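K5 lyase (Enterobacteria phage k1-5, PDB 2X3H) is a trimeric phage tail-spike enzyme that probably cleaves the glycosaminoglycan-like K5 capsular polysaccharide of its bacterial host by an eliminative lyase mechanism. Local coordinates at residues I228-A233 and V253-G258; A364-S369 and N385-K390; N177-G182 and S205-A210; F436-K441 and Y456-D461. All blocks are in the same frame, centred on the assembly; numbering follows the deposited sequence.

Interaction 1 (I228-A233 and V253-G258); sequences IDNVIA and VSNVIG
Ile228 lays its terminal methyl beside a branch of Val253, CD1 to CG2 4.3 Å, beginning a stack in which each residue of one strand lies over its counterpart in the next. On the same face Val231 lies beside Val256, and Ala233 pairs with Gly258, which has no side chain, while the other face carries the pairs Asp229 with Ser254 and Ile232 with Ile257. In the last of these, Ile232 CG1 meets Ile257 CD1 at 4.3 Å. The two strands run parallel, their axes 4.7 Å apart.

The ladder is interrupted in the middle, where Asn230 and Asn255 both have positive phi and bend the two chains together. Their side chains lie side by side and point the same way, with amide planes 29° apart, much as in the asparagine ladders of parallel beta-helices. Asn255 turns its ND2 to Ser254 OG of the second subunit. Beside this pair, Asp229 CG takes the place opposite its own backbone N (chi1 -170°), which sets OD1 3.5 Å from Ser254 CB.

Backbone bonds persist through the bend. Asn230 N reaches Ser254 O at 3.0 Å, and Val231 N reaches Asn255 O at 3.0 Å. Just beyond, Ile257 N donates to Val231 O at 2.8 Å in an almost straight bond (177°).

Strand 227-234 is bonded on its other flank to strand 198-206, and strand 252-259 is followed by strand 279-286. Ile228, Val253 and Val256 pack on strand 242-245 inside the coil, whereas Ile232 and Ile257 pack on Leu227 of the second subunit.

Interaction 2 (A364-S369 and N385-K390); sequences ASVFPS and NFVEVK
Val366 shows how a beta-branched side chain fills a groove: its CG2 settles between two valines of the neighbouring strand, 3.9 Å from Val387 CG1 and 4.0 Å from Val389 CG2. With CG1 turned beside the backbone N (chi1 -58°), CG2 is the branch left to face them. Ala364 sits at one end of this apolar row, its CB against Val387 CG2. At the other end Val389 CG1 lies 3.9 Å from Pro368 CD, the two side chains crossing at about a right angle.

Away from the valine row, Lys390 brings its CB obliquely to the Phe367 ring, 3.4 Å from both CE2 and CZ, and its CG then fills in beside Ser365 CB at 4.0 Å. The rest of the lysine chain bends away, and the residue packs on Phe386 of the second subunit. The Phe367 ring meets Tyr363 of the same neighbour edge-to-face.

Beneath these shapes the strands are stitched by backbone bonds that alternate in direction, among them Glu388 N to Ala364 O at 2.9 Å and Val366 N to Glu388 O at 2.9 Å. The strand directions differ by 27°, and past Val366 the first chain leaves the pairing through an inverse gamma turn centred on Pro368. Parallel strands in register, with an aliphatic face packed against strands 349-355 and 376-378 across the interior, are typical of the coils of a parallel beta-helix.

Interaction 3 (N177-G182 and S205-A210); sequences NVKGTG and SYSGYA
At a corner of the parallel beta-helix, where the chain bends at Asn177, Val178 and Tyr206 form a parallel bridge between two stacked coils. The pairing is held by Val178 N to Ser205 O and by Ser207 N to Val178 O, the latter 2.9 Å long.

The side chain of Tyr206 carries the contact further. Its CG stands opposite the backbone N (chi1 -171°), directing the ring along the departing chain. CD2 passes Val178 CG1 at 3.8 Å, the two side chains crossing at about a right angle, and CE2 comes 3.7 Å from the carbonyl carbon of Lys179. At the far end the hydroxyl donates to Gly180 O, Tyr206 OH to that oxygen measuring 2.6 Å. The acceptor lies at the ring edge, close to the ring plane. Gly180 itself has positive phi, a backbone shape that favours glycine. Tyr236 meets the tyrosine ring from the next turn of the fold, and Lys213 NZ forms a weak bond to the hydroxyl.

Two waters finish the junction. Water 1 donates to Val178 O at 2.9 Å and bonds Ser207 OG at 2.6 Å; water 2 accepts from Gly180 N at 2.9 Å and donates to Ser207 O. Beside the backbone pairing, a phenol and ordered water thus take over further backbone polar groups: Val178 O receives both an amide and a water proton, and Gly180 is gripped at its N and its O.

Interaction 4 (F436-K441 and Y456-D461); sequences FEWRIK and YRMLGD
Aromatic and apolar contacts line one face of this parallel strand pair. Phe436 and Tyr456 lie side by side, rim to rim, with centroids 5.9 Å apart and planes only 6° from parallel; the nearest atoms are Phe436 CD1 and Tyr456 CE1, at 3.6 Å. Trp438 runs alongside Met458 in the same sense. The methionine chain is extended beyond CG (chi2 177°), which carries its CE methyl over one face of the indole, offset toward the rim, while CG meets Trp438 CE3 at 4.0 Å.

Backbone bonds run along the ladder. The straightest is Trp438 N to Arg457 O, 2.8 Å at 172°, and Leu459 N donates to Trp438 O; a weak bond from Ile440 N to Leu459 O ends the series.

Charged groups occupy the other face. Arg439 NH2 bonds Glu437 OE1 at 3.1 Å, coming from above the carboxylate plane, and Leu459 CD1 packs over the face of the arginine's guanidinium, 3.7 Å from NH2. Glu437 OE2 has its own salt bridge to Arg435. Water 3 links that oxygen to Arg457 NH1, donating to Glu437 OE2 at 2.8 Å and accepting from the arginine in its guanidinium plane.

The two faces imply different roles in the trimer. Trp438 meets its counterparts in both other subunits edge-to-face, consistent with an aromatic core shared by the three subunits; the ladder also continues into each neighbour. Opposite, the buried glutamate is bridged to Arg439 and Arg435, approached by Arg457 through water 3 and bonded by Gln427 of the third subunit, which would be expected to favour its charged form.

Followed from the N terminus, the contacts come in series, none nesting in or crossing another. Interaction 3 closes a loop of 22 residues at a corner, and interaction 1 a loop of 19 on neighbouring strands of the same coiled stack, the nearest atoms of the two about 6 Å apart. Interaction 2 closes 15 residues toward the far end of that stack, its centre about 24 Å from that of interaction 1. Interaction 4 follows outside the stack, closing 14 residues in a two-stranded element, its centre about 59 Å from that of interaction 3. Together the first three join successive coils; interactions 1, 2 and 4 also face other subunits.

Interaction 1 (I228-A233 and V253-G258)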
# COMPACT_ATOMS: atom_id res chain seq x y z
N ILE A 228 -4.24 -1.44 -16.99
CA ILE A 228 -5.23 -2.52 -16.96
C ILE A 228 -5.90 -2.45 -15.59
O ILE A 228 -5.21 -2.63 -14.59
CB ILE A 228 -4.55 -3.88 -17.16
CG1 ILE A 228 -3.81 -3.90 -18.51
CG2 ILE A 228 -5.55 -5.05 -17.04
CD1 ILE A 228 -2.96 -5.15 -18.71
N ASP A 229 -7.21 -2.19 -15.55
CA ASP A 229 -7.89 -1.80 -14.29
C ASP A 229 -9.28 -2.43 -14.24
O ASP A 229 -10.01 -2.41 -15.23
CB ASP A 229 -8.00 -0.25 -14.23
CG ASP A 229 -8.46 0.29 -12.87
OD1 ASP A 229 -8.23 -0.36 -11.83
OD2 ASP A 229 -9.07 1.40 -12.86
N ASN A 230 -9.64 -3.00 -13.09
CA ASN A 230 -11.01 -3.48 -12.88
C ASN A 230 -11.36 -4.68 -13.78
O ASN A 230 -12.17 -4.56 -14.72
CB ASN A 230 -12.03 -2.33 -13.07
CG ASN A 230 -11.97 -1.28 -11.94
OD1 ASN A 230 -12.17 -0.08 -12.17
ND2 ASN A 230 -11.71 -1.74 -10.73
N VAL A 231 -10.74 -5.83 -13.49
CA VAL A 231 -10.95 -7.08 -14.24
C VAL A 231 -11.55 -8.13 -13.31
O VAL A 231 -11.11 -8.27 -12.17
CB VAL A 231 -9.61 -7.61 -14.79
CG1 VAL A 231 -9.79 -8.94 -15.51
CG2 VAL A 231 -8.98 -6.57 -15.72
N ILE A 232 -12.55 -8.86 -13.79
CA ILE A 232 -13.14 -9.96 -13.03
C ILE A 232 -13.13 -11.19 -13.92
O ILE A 232 -13.85 -11.24 -14.93
CB ILE A 232 -14.59 -9.66 -12.57
CG1 ILE A 232 -14.67 -8.30 -11.85
CG2 ILE A 232 -15.10 -10.80 -11.70
CD1 ILE A 232 -16.08 -7.90 -11.39
N ALA A 233 -12.30 -12.16 -13.57
CA ALA A 233 -12.11 -13.33 -14.42
C ALA A 233 -12.44 -14.59 -13.65
O ALA A 233 -11.99 -14.75 -12.52
CB ALA A 233 -10.66 -13.38 -14.92
N VAL A 253 -1.22 -2.53 -13.41
CA VAL A 253 -2.33 -3.49 -13.37
C VAL A 253 -2.98 -3.31 -12.00
O VAL A 253 -2.28 -3.35 -10.99
CB VAL A 253 -1.81 -4.94 -13.48
CG1 VAL A 253 -2.98 -5.94 -13.31
CG2 VAL A 253 -1.06 -5.16 -14.80
N SER A 254 -4.29 -3.08 -11.97
CA SER A 254 -4.94 -2.69 -10.72
C SER A 254 -6.34 -3.29 -10.61
O SER A 254 -7.03 -3.44 -11.62
CB SER A 254 -5.04 -1.17 -10.61
OG SER A 254 -5.48 -0.79 -9.31
N ASN A 255 -6.73 -3.66 -9.40
CA ASN A 255 -8.10 -4.12 -9.13
C ASN A 255 -8.50 -5.32 -9.97
O ASN A 255 -9.42 -5.27 -10.80
CB ASN A 255 -9.10 -2.98 -9.35
CG ASN A 255 -9.09 -1.96 -8.23
OD1 ASN A 255 -8.40 -2.11 -7.22
ND2 ASN A 255 -9.87 -0.90 -8.41
N VAL A 256 -7.79 -6.42 -9.73
CA VAL A 256 -8.03 -7.66 -10.47
C VAL A 256 -8.63 -8.70 -9.53
O VAL A 256 -8.05 -9.00 -8.49
CB VAL A 256 -6.71 -8.18 -11.05
CG1 VAL A 256 -6.93 -9.49 -11.81
CG2 VAL A 256 -6.12 -7.13 -12.00
N ILE A 257 -9.80 -9.23 -9.90
CA ILE A 257 -10.41 -10.35 -9.18
C ILE A 257 -10.32 -11.60 -10.05
O ILE A 257 -10.79 -11.58 -11.20
CB ILE A 257 -11.90 -10.08 -8.86
CG1 ILE A 257 -12.07 -8.80 -8.06
CG2 ILE A 257 -12.55 -11.30 -8.17
CD1 ILE A 257 -13.52 -8.46 -7.72
N GLY A 258 -9.72 -12.66 -9.53
CA GLY A 258 -9.71 -13.95 -10.21
C GLY A 258 -10.37 -14.95 -9.28
O GLY A 258 -9.95 -15.09 -8.13

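Interaction 2 (A364-S369 and N385-K390)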
# COMPACT_ATOMS: atom_id res chain seq x y z
N ALA A 364 9.52 -9.18 0.57
CA ALA A 364 8.09 -9.54 0.70
C ALA A 364 7.61 -9.23 2.10
O ALA A 364 8.30 -9.57 3.07
CB ALA A 364 7.88 -11.03 0.39
N SER A 365 6.44 -8.62 2.22
CA SER A 365 5.81 -8.48 3.54
C SER A 365 4.52 -9.29 3.54
O SER A 365 3.68 -9.12 2.66
CB SER A 365 5.56 -7.01 3.90
OG SER A 365 4.76 -6.35 2.93
N VAL A 366 4.39 -10.17 4.53
CA VAL A 366 3.40 -11.24 4.45
C VAL A 366 2.65 -11.48 5.76
O VAL A 366 3.18 -11.24 6.85
CB VAL A 366 4.05 -12.55 3.98
CG1 VAL A 366 4.72 -12.35 2.61
CG2 VAL A 366 5.04 -13.05 5.01
N PHE A 367 1.43 -12.01 5.61
CA PHE A 367 0.52 -12.30 6.72
C PHE A 367 -0.01 -13.72 6.50
O PHE A 367 -1.06 -13.90 5.86
CB PHE A 367 -0.66 -11.31 6.68
CG PHE A 367 -0.26 -9.87 6.84
CD1 PHE A 367 0.09 -9.11 5.73
CD2 PHE A 367 -0.22 -9.28 8.10
CE1 PHE A 367 0.47 -7.76 5.88
CE2 PHE A 367 0.15 -7.97 8.26
CZ PHE A 367 0.49 -7.20 7.17
N PRO A 368 0.70 -14.75 7.00
CA PRO A 368 0.27 -16.15 6.90
C PRO A 368 -0.82 -16.47 7.94
O PRO A 368 -0.58 -17.15 8.94
CB PRO A 368 1.56 -16.94 7.16
CG PRO A 368 2.34 -16.03 8.11
CD PRO A 368 2.04 -14.62 7.63
N SER A 369 -2.02 -15.94 7.68
CA SER A 369 -3.16 -16.12 8.59
C SER A 369 -3.83 -17.47 8.36
O SER A 369 -4.99 -17.56 7.93
CB SER A 369 -4.14 -14.96 8.40
OG SER A 369 -3.47 -13.72 8.63
N ASN A 385 17.15 -12.22 -0.26
CA ASN A 385 15.70 -11.97 -0.13
C ASN A 385 15.31 -11.70 1.32
O ASN A 385 15.71 -12.46 2.21
CB ASN A 385 14.90 -13.15 -0.69
CG ASN A 385 15.32 -13.51 -2.10
OD1 ASN A 385 15.95 -14.56 -2.34
ND2 ASN A 385 14.98 -12.64 -3.05
N PHE A 386 14.56 -10.63 1.56
CA PHE A 386 14.17 -10.21 2.90
C PHE A 386 12.66 -10.35 3.04
O PHE A 386 11.91 -9.75 2.26
CB PHE A 386 14.61 -8.76 3.15
CG PHE A 386 14.14 -8.17 4.45
CD1 PHE A 386 14.15 -8.92 5.63
CD2 PHE A 386 13.74 -6.85 4.50
CE1 PHE A 386 13.72 -8.35 6.83
CE2 PHE A 386 13.33 -6.27 5.70
CZ PHE A 386 13.32 -7.04 6.86
N VAL A 387 12.23 -11.16 4.00
CA VAL A 387 10.80 -11.38 4.24
C VAL A 387 10.45 -10.82 5.61
O VAL A 387 11.07 -11.19 6.61
CB VAL A 387 10.41 -12.89 4.18
CG1 VAL A 387 8.97 -13.08 4.64
CG2 VAL A 387 10.60 -13.43 2.77
N GLU A 388 9.46 -9.93 5.65
CA GLU A 388 8.89 -9.49 6.91
C GLU A 388 7.54 -10.15 7.11
O GLU A 388 6.60 -9.88 6.38
CB GLU A 388 8.71 -7.96 6.94
CG GLU A 388 10.02 -7.22 6.97
CD GLU A 388 9.82 -5.82 7.48
OE1 GLU A 388 9.36 -4.96 6.69
OE2 GLU A 388 10.11 -5.59 8.68
N VAL A 389 7.49 -11.04 8.10
CA VAL A 389 6.25 -11.67 8.52
C VAL A 389 5.57 -10.68 9.47
O VAL A 389 5.91 -10.62 10.65
CB VAL A 389 6.53 -13.03 9.20
CG1 VAL A 389 5.24 -13.69 9.69
CG2 VAL A 389 7.27 -13.96 8.23
N LYS A 390 4.66 -9.88 8.93
CA LYS A 390 4.10 -8.74 9.67
C LYS A 390 3.11 -9.16 10.75
O LYS A 390 2.97 -8.47 11.77
CB LYS A 390 3.46 -7.72 8.72
CG LYS A 390 4.43 -7.09 7.72
CD LYS A 390 5.03 -5.79 8.22
CE LYS A 390 6.09 -6.04 9.27
NZ LYS A 390 5.54 -5.95 10.65

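Interaction 3 (N177-G182 and S205-A210)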
# COMPACT_ATOMS: atom_id res chain seq x y z
N ASN A 177 -18.54 -17.51 -22.78
CA ASN A 177 -18.37 -18.84 -23.35
C ASN A 177 -16.93 -19.09 -23.79
O ASN A 177 -16.67 -19.69 -24.84
CB ASN A 177 -19.34 -19.04 -24.52
CG ASN A 177 -19.71 -20.49 -24.72
OD1 ASN A 177 -19.80 -21.26 -23.75
ND2 ASN A 177 -19.93 -20.89 -25.97
N VAL A 178 -15.99 -18.62 -22.99
CA VAL A 178 -14.57 -18.72 -23.34
C VAL A 178 -14.08 -20.14 -23.08
O VAL A 178 -14.36 -20.71 -22.02
CB VAL A 178 -13.74 -17.73 -22.51
CG1 VAL A 178 -12.32 -17.59 -23.07
CG2 VAL A 178 -14.43 -16.38 -22.46
N LYS A 179 -13.36 -20.71 -24.05
CA LYS A 179 -12.88 -22.10 -23.99
C LYS A 179 -11.53 -22.30 -24.68
O LYS A 179 -11.03 -21.40 -25.38
CB LYS A 179 -13.90 -23.05 -24.66
CG LYS A 179 -15.25 -23.13 -23.99
CD LYS A 179 -16.20 -24.05 -24.77
CE LYS A 179 -17.61 -23.96 -24.21
NZ LYS A 179 -18.61 -24.84 -24.91
N GLY A 180 -10.97 -23.50 -24.52
CA GLY A 180 -9.80 -23.91 -25.28
C GLY A 180 -8.56 -23.12 -24.96
O GLY A 180 -8.39 -22.61 -23.84
N THR A 181 -7.68 -23.01 -25.95
CA THR A 181 -6.43 -22.28 -25.77
C THR A 181 -6.50 -20.93 -26.46
O THR A 181 -7.18 -20.76 -27.48
CB THR A 181 -5.22 -23.10 -26.24
OG1 THR A 181 -5.38 -23.42 -27.63
CG2 THR A 181 -5.13 -24.38 -25.44
N GLY A 182 -5.78 -19.97 -25.88
CA GLY A 182 -5.79 -18.59 -26.34
C GLY A 182 -6.33 -17.69 -25.24
O GLY A 182 -6.51 -18.12 -24.10
N SER A 205 -15.49 -15.21 -18.51
CA SER A 205 -15.99 -16.44 -17.92
C SER A 205 -15.53 -17.65 -18.75
O SER A 205 -16.02 -17.87 -19.86
CB SER A 205 -17.51 -16.42 -17.83
OG SER A 205 -17.99 -17.59 -17.20
N TYR A 206 -14.60 -18.41 -18.19
CA TYR A 206 -14.01 -19.55 -18.88
C TYR A 206 -14.69 -20.84 -18.43
O TYR A 206 -15.17 -20.93 -17.30
CB TYR A 206 -12.51 -19.60 -18.56
CG TYR A 206 -11.70 -20.59 -19.37
CD1 TYR A 206 -11.42 -21.86 -18.86
CD2 TYR A 206 -11.17 -20.25 -20.61
CE1 TYR A 206 -10.66 -22.78 -19.58
CE2 TYR A 206 -10.42 -21.15 -21.34
CZ TYR A 206 -10.16 -22.41 -20.81
OH TYR A 206 -9.40 -23.32 -21.53
N SER A 207 -14.75 -21.83 -19.33
CA SER A 207 -15.18 -23.18 -18.92
C SER A 207 -14.27 -24.24 -19.53
O SER A 207 -13.61 -24.00 -20.55
CB SER A 207 -16.66 -23.45 -19.22
OG SER A 207 -16.88 -23.59 -20.62
N GLY A 208 -14.22 -25.41 -18.88
CA GLY A 208 -13.30 -26.46 -19.29
C GLY A 208 -11.90 -26.28 -18.72
O GLY A 208 -10.90 -26.59 -19.36
N TYR A 209 -11.83 -25.77 -17.49
CA TYR A 209 -10.57 -25.61 -16.79
C TYR A 209 -9.78 -26.93 -16.78
O TYR A 209 -10.34 -28.00 -16.57
CB TYR A 209 -10.82 -25.18 -15.34
CG TYR A 209 -9.55 -25.07 -14.53
CD1 TYR A 209 -8.98 -26.19 -13.93
CD2 TYR A 209 -8.92 -23.84 -14.36
CE1 TYR A 209 -7.80 -26.09 -13.19
CE2 TYR A 209 -7.75 -23.73 -13.63
CZ TYR A 209 -7.20 -24.85 -13.05
OH TYR A 209 -6.04 -24.71 -12.32
N ALA A 210 -8.48 -26.82 -17.02
CA ALA A 210 -7.56 -27.93 -16.78
C ALA A 210 -6.23 -27.33 -16.38
O ALA A 210 -5.83 -26.29 -16.92
CB ALA A 210 -7.40 -28.81 -18.03
O HOH W 1 -17.18 -21.15 -21.38
O HOH W 2 -12.16 -25.23 -22.48

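Interaction 4 (F436-K441 and Y456-D461)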
# COMPACT_ATOMS: atom_id res chain seq x y z
N PHE A 436 24.03 -7.10 13.84
CA PHE A 436 22.99 -6.15 14.20
C PHE A 436 23.67 -5.01 14.92
O PHE A 436 24.51 -5.23 15.79
CB PHE A 436 21.94 -6.81 15.12
CG PHE A 436 21.06 -7.78 14.38
CD1 PHE A 436 21.41 -9.11 14.23
CD2 PHE A 436 19.89 -7.32 13.79
CE1 PHE A 436 20.58 -9.99 13.50
CE2 PHE A 436 19.07 -8.18 13.07
CZ PHE A 436 19.42 -9.50 12.93
N GLU A 437 23.33 -3.79 14.52
CA GLU A 437 23.99 -2.62 15.09
C GLU A 437 23.03 -1.47 15.24
O GLU A 437 22.25 -1.17 14.32
CB GLU A 437 25.20 -2.20 14.25
CG GLU A 437 24.91 -1.70 12.84
CD GLU A 437 26.08 -0.91 12.26
OE1 GLU A 437 25.89 0.26 11.90
OE2 GLU A 437 27.18 -1.47 12.19
N TRP A 438 23.09 -0.84 16.42
CA TRP A 438 22.29 0.31 16.78
C TRP A 438 23.22 1.46 17.12
O TRP A 438 24.25 1.26 17.76
CB TRP A 438 21.49 0.00 18.04
CG TRP A 438 20.41 -1.02 17.87
CD1 TRP A 438 19.09 -0.79 17.63
CD2 TRP A 438 20.56 -2.46 17.96
NE1 TRP A 438 18.41 -1.99 17.54
CE2 TRP A 438 19.28 -3.03 17.74
CE3 TRP A 438 21.65 -3.31 18.19
CZ2 TRP A 438 19.06 -4.41 17.76
CZ3 TRP A 438 21.43 -4.70 18.21
CH2 TRP A 438 20.14 -5.23 17.98
N ARG A 439 22.83 2.67 16.72
CA ARG A 439 23.50 3.87 17.24
C ARG A 439 22.47 4.95 17.51
O ARG A 439 21.50 5.10 16.76
CB ARG A 439 24.61 4.36 16.31
CG ARG A 439 24.15 4.86 14.99
CD ARG A 439 25.37 5.13 14.11
NE ARG A 439 25.99 3.86 13.78
CZ ARG A 439 27.26 3.69 13.44
NH1 ARG A 439 28.09 4.72 13.38
NH2 ARG A 439 27.70 2.47 13.16
N ILE A 440 22.66 5.70 18.59
CA ILE A 440 21.71 6.73 18.95
C ILE A 440 21.77 7.92 17.98
O ILE A 440 20.76 8.60 17.75
CB ILE A 440 21.94 7.21 20.40
CG1 ILE A 440 21.91 6.00 21.35
CG2 ILE A 440 20.89 8.24 20.79
CD1 ILE A 440 20.68 5.12 21.19
N LYS A 441 22.94 8.13 17.39
CA LYS A 441 23.18 9.26 16.47
C LYS A 441 24.32 8.90 15.53
O LYS A 441 25.03 7.92 15.74
CB LYS A 441 23.55 10.52 17.25
CG LYS A 441 24.79 10.37 18.11
CD LYS A 441 25.05 11.67 18.85
CE LYS A 441 26.49 12.03 18.79
NZ LYS A 441 26.90 12.31 17.38
N TYR A 456 26.99 -7.91 17.45
CA TYR A 456 25.97 -7.07 18.09
C TYR A 456 26.65 -5.81 18.61
O TYR A 456 27.66 -5.89 19.32
CB TYR A 456 25.27 -7.84 19.24
CG TYR A 456 24.54 -9.03 18.67
CD1 TYR A 456 23.28 -8.85 18.09
CD2 TYR A 456 25.14 -10.28 18.59
CE1 TYR A 456 22.60 -9.91 17.50
CE2 TYR A 456 24.46 -11.35 17.98
CZ TYR A 456 23.20 -11.15 17.44
OH TYR A 456 22.52 -12.17 16.83
N ARG A 457 26.13 -4.65 18.24
CA ARG A 457 26.78 -3.37 18.57
C ARG A 457 25.75 -2.37 19.05
O ARG A 457 24.81 -2.07 18.33
CB ARG A 457 27.54 -2.83 17.36
CG ARG A 457 28.62 -3.78 16.82
CD ARG A 457 29.28 -3.24 15.53
NE ARG A 457 30.17 -4.26 14.95
CZ ARG A 457 31.05 -4.02 13.98
NH1 ARG A 457 31.16 -2.80 13.45
NH2 ARG A 457 31.83 -5.01 13.53
N MET A 458 25.94 -1.85 20.26
CA MET A 458 25.06 -0.85 20.83
C MET A 458 25.89 0.38 21.14
O MET A 458 26.65 0.40 22.11
CB MET A 458 24.38 -1.40 22.08
CG MET A 458 23.36 -2.46 21.69
SD MET A 458 22.62 -3.20 23.14
CE MET A 458 21.02 -3.59 22.45
N LEU A 459 25.74 1.40 20.29
CA LEU A 459 26.73 2.48 20.19
C LEU A 459 26.17 3.83 20.60
O LEU A 459 24.98 4.13 20.41
CB LEU A 459 27.23 2.58 18.75
CG LEU A 459 27.71 1.26 18.15
CD1 LEU A 459 27.94 1.39 16.65
CD2 LEU A 459 28.95 0.74 18.85
N GLY A 460 27.06 4.65 21.12
CA GLY A 460 26.73 6.04 21.44
C GLY A 460 27.97 6.85 21.82
O GLY A 460 29.04 6.29 22.00
N ASP A 461 27.79 8.17 21.90
CA ASP A 461 28.81 9.10 22.38
C ASP A 461 28.64 9.25 23.90
O ASP A 461 27.62 8.84 24.46
CB ASP A 461 28.57 10.50 21.79
CG ASP A 461 28.96 10.65 20.33
OD1 ASP A 461 29.72 9.83 19.76
OD2 ASP A 461 28.52 11.66 19.74
O HOH W 3 29.47 -0.50 13.52